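Local coordinates for PAN2-PAN3 deadenylation complex catalytic subunit pan2 (Neurospora crassa, PDB 4CZW), which forms the catalytic subunit of the PAN deadenylation complex and shortens the poly(A) tails of mRNA, releasing 5'-AMP, at residues A[477-482]-A[489-494]. Sequence-based numbering, arbitrary orientation.
Sequences ASVVRG and VAFIDD
Val-479 O receives two backbone donors, Phe-491 N at 3.1 Å and Ile-492 N at 3.3 Å, and both N-H groups approach it in the carbonyl plane. One residue of 477-482 thus faces two of 489-494, the defining feature of a classic beta bulge. The bulge brings the side chains of both residues to the same side, against Val-479. Ile-492 lies alongside Val-479, with CB of Ile-492 3.8 Å from CB of Val-479, while Phe-491, its CG set between the backbone N and the carbonyl carbon (chi1 61°), brings CZ to 3.4 Å from CG1 of Val-479. Past the bulge, Val-489 O is gripped from opposite faces of its carbonyl plane: Arg-481 N donates over 3.1 Å, and Arg-481 NH1 returns to the same oxygen at 3.3 Å after an extended run from CG to NE. CB of Phe-491 sits over one guanidinium face. The bulge interrupts the antiparallel hairpin of strands 471-481 and 490-496 in the exonuclease domain, an RNase H-like fold whose central sheet includes strand 441-451. On the other face of the hairpin, Ser-478 OG lies 2.8 Å from OD1 of Asp-493, and Ser-604 OG is a further hydrogen-bond partner of this hydroxyl. Helix 604-623 covers this face through Ile-605 and Ala-608, whereas helix 529-541 packs against Val-479 and Ile-492. Farther out, Glu-434 forms a salt bridge with Arg-481 NE, and Arg-476 and Thr-425 hold the Asp-493 carboxylate. Ser-478 lies about 6 Å, side chain to side chain, from Asp-445 and from Glu-447, which probably bind the catalytic divalent metals.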
ATOM      1  N   ALA A 477      -0.628 -22.765  -2.264  1.00 47.57           N
ATOM      2  CA  ALA A 477       0.183 -22.180  -3.326  1.00 39.59           C
ATOM      3  C   ALA A 477       1.344 -23.098  -3.687  1.00 45.53           C
ATOM      4  O   ALA A 477       2.219 -23.361  -2.863  1.00 44.28           O
ATOM      5  CB  ALA A 477       0.694 -20.811  -2.909  1.00 37.52           C
ATOM      6  N   SER A 478       1.346 -23.585  -4.925  1.00 45.23           N
ATOM      7  CA  SER A 478       2.388 -24.494  -5.383  1.00 38.04           C
ATOM      8  C   SER A 478       3.257 -23.857  -6.460  1.00 43.21           C
ATOM      9  O   SER A 478       2.757 -23.428  -7.498  1.00 51.42           O
ATOM     10  CB  SER A 478       1.771 -25.790  -5.914  1.00 34.49           C
ATOM     11  OG  SER A 478       0.977 -26.421  -4.926  1.00 40.96           O
ATOM     12  N   VAL A 479       4.560 -23.794  -6.205  1.00 42.97           N
ATOM     13  CA  VAL A 479       5.502 -23.295  -7.199  1.00 42.49           C
ATOM     14  C   VAL A 479       6.493 -24.397  -7.565  1.00 48.56           C
ATOM     15  O   VAL A 479       7.041 -25.070  -6.690  1.00 49.89           O
ATOM     16  CB  VAL A 479       6.261 -22.054  -6.701  1.00 45.98           C
ATOM     17  CG1 VAL A 479       6.940 -21.357  -7.867  1.00 38.70           C
ATOM     18  CG2 VAL A 479       5.308 -21.097  -6.006  1.00 44.61           C
ATOM     19  N   VAL A 480       6.719 -24.569  -8.863  1.00 47.11           N
ATOM     20  CA  VAL A 480       7.462 -25.713  -9.377  1.00 36.53           C
ATOM     21  C   VAL A 480       8.643 -25.291 -10.254  1.00 41.24           C
ATOM     22  O   VAL A 480       8.535 -24.350 -11.042  1.00 51.08           O
ATOM     23  CB  VAL A 480       6.516 -26.646 -10.178  1.00 48.19           C
ATOM     24  CG1 VAL A 480       7.291 -27.580 -11.088  1.00 47.33           C
ATOM     25  CG2 VAL A 480       5.617 -27.428  -9.231  1.00 45.27           C
ATOM     26  N   ARG A 481       9.772 -25.980 -10.095  1.00 41.00           N
ATOM     27  CA  ARG A 481      10.944 -25.768 -10.942  1.00 43.03           C
ATOM     28  C   ARG A 481      10.601 -25.927 -12.420  1.00 50.32           C
ATOM     29  O   ARG A 481      10.030 -26.938 -12.828  1.00 52.68           O
ATOM     30  CB  ARG A 481      12.062 -26.742 -10.565  1.00 41.97           C
ATOM     31  CG  ARG A 481      12.631 -26.546  -9.172  1.00 48.87           C
ATOM     32  CD  ARG A 481      13.655 -27.622  -8.850  1.00 51.31           C
ATOM     33  NE  ARG A 481      14.310 -27.391  -7.566  1.00 47.90           N
ATOM     34  CZ  ARG A 481      13.839 -27.818  -6.399  1.00 54.95           C
ATOM     35  NH1 ARG A 481      12.702 -28.499  -6.350  1.00 50.63           N
ATOM     36  NH2 ARG A 481      14.503 -27.561  -5.280  1.00 51.16           N
ATOM     37  N   GLY A 482      10.955 -24.927 -13.219  1.00 45.22           N
ATOM     38  CA  GLY A 482      10.650 -24.947 -14.638  1.00 43.37           C
ATOM     39  C   GLY A 482      11.825 -25.363 -15.502  1.00 50.52           C
ATOM     40  O   GLY A 482      11.716 -25.405 -16.729  1.00 58.45           O
ATOM     41  N   VAL A 489       9.813 -30.630 -10.258  1.00 43.96           N
ATOM     42  CA  VAL A 489       9.791 -30.823  -8.812  1.00 48.21           C
ATOM     43  C   VAL A 489       9.458 -29.520  -8.089  1.00 47.31           C
ATOM     44  O   VAL A 489      10.089 -28.489  -8.322  1.00 49.90           O
ATOM     45  CB  VAL A 489      11.140 -31.360  -8.295  1.00 50.79           C
ATOM     46  CG1 VAL A 489      11.084 -31.581  -6.791  1.00 47.32           C
ATOM     47  CG2 VAL A 489      11.506 -32.648  -9.014  1.00 48.91           C
ATOM     48  N   ALA A 490       8.463 -29.576  -7.210  1.00 39.05           N
ATOM     49  CA  ALA A 490       8.025 -28.400  -6.469  1.00 53.38           C
ATOM     50  C   ALA A 490       9.024 -28.016  -5.382  1.00 52.45           C
ATOM     51  O   ALA A 490       9.587 -28.879  -4.710  1.00 51.27           O
ATOM     52  CB  ALA A 490       6.652 -28.642  -5.861  1.00 39.20           C
ATOM     53  N   PHE A 491       9.242 -26.715  -5.218  1.00 48.91           N
ATOM     54  CA  PHE A 491      10.086 -26.215  -4.139  1.00 51.28           C
ATOM     55  C   PHE A 491       9.259 -25.362  -3.183  1.00 48.81           C
ATOM     56  O   PHE A 491       9.732 -24.963  -2.119  1.00 54.49           O
ATOM     57  CB  PHE A 491      11.275 -25.422  -4.692  1.00 50.46           C
ATOM     58  CG  PHE A 491      10.890 -24.203  -5.484  1.00 48.90           C
ATOM     59  CD1 PHE A 491      10.607 -24.297  -6.837  1.00 49.74           C
ATOM     60  CD2 PHE A 491      10.834 -22.958  -4.879  1.00 48.48           C
ATOM     61  CE1 PHE A 491      10.262 -23.173  -7.566  1.00 47.06           C
ATOM     62  CE2 PHE A 491      10.491 -21.834  -5.601  1.00 50.51           C
ATOM     63  CZ  PHE A 491      10.206 -21.941  -6.946  1.00 50.58           C
ATOM     64  N   ILE A 492       8.019 -25.087  -3.575  1.00 47.09           N
ATOM     65  CA  ILE A 492       7.059 -24.421  -2.704  1.00 39.13           C
ATOM     66  C   ILE A 492       5.703 -25.110  -2.797  1.00 50.66           C
ATOM     67  O   ILE A 492       5.141 -25.243  -3.883  1.00 55.37           O
ATOM     68  CB  ILE A 492       6.882 -22.930  -3.056  1.00 46.30           C
ATOM     69  CG1 ILE A 492       8.171 -22.152  -2.794  1.00 48.01           C
ATOM     70  CG2 ILE A 492       5.745 -22.325  -2.246  1.00 39.12           C
ATOM     71  CD1 ILE A 492       8.068 -20.680  -3.128  1.00 30.03           C
ATOM     72  N   ASP A 493       5.188 -25.555  -1.657  1.00 49.73           N
ATOM     73  CA  ASP A 493       3.846 -26.121  -1.592  1.00 46.68           C
ATOM     74  C   ASP A 493       3.213 -25.755  -0.257  1.00 48.09           C
ATOM     75  O   ASP A 493       2.980 -26.614   0.594  1.00 46.74           O
ATOM     76  CB  ASP A 493       3.877 -27.639  -1.780  1.00 48.66           C
ATOM     77  CG  ASP A 493       2.492 -28.234  -1.952  1.00 48.20           C
ATOM     78  OD1 ASP A 493       1.592 -27.521  -2.447  1.00 38.62           O
ATOM     79  OD2 ASP A 493       2.300 -29.416  -1.594  1.00 40.53           O
ATOM     80  N   ASP A 494       2.940 -24.467  -0.082  1.00 49.25           N
ATOM     81  CA  ASP A 494       2.443 -23.953   1.187  1.00 45.47           C
ATOM     82  C   ASP A 494       0.923 -23.979   1.280  1.00 50.62           C
ATOM     83  O   ASP A 494       0.224 -23.553   0.362  1.00 51.14           O
ATOM     84  CB  ASP A 494       2.940 -22.524   1.410  1.00 38.45           C
ATOM     85  CG  ASP A 494       4.450 -22.437   1.493  1.00 51.28           C
ATOM     86  OD1 ASP A 494       5.085 -23.447   1.862  1.00 58.57           O
ATOM     87  OD2 ASP A 494       5.000 -21.357   1.192  1.00 47.92           O
TER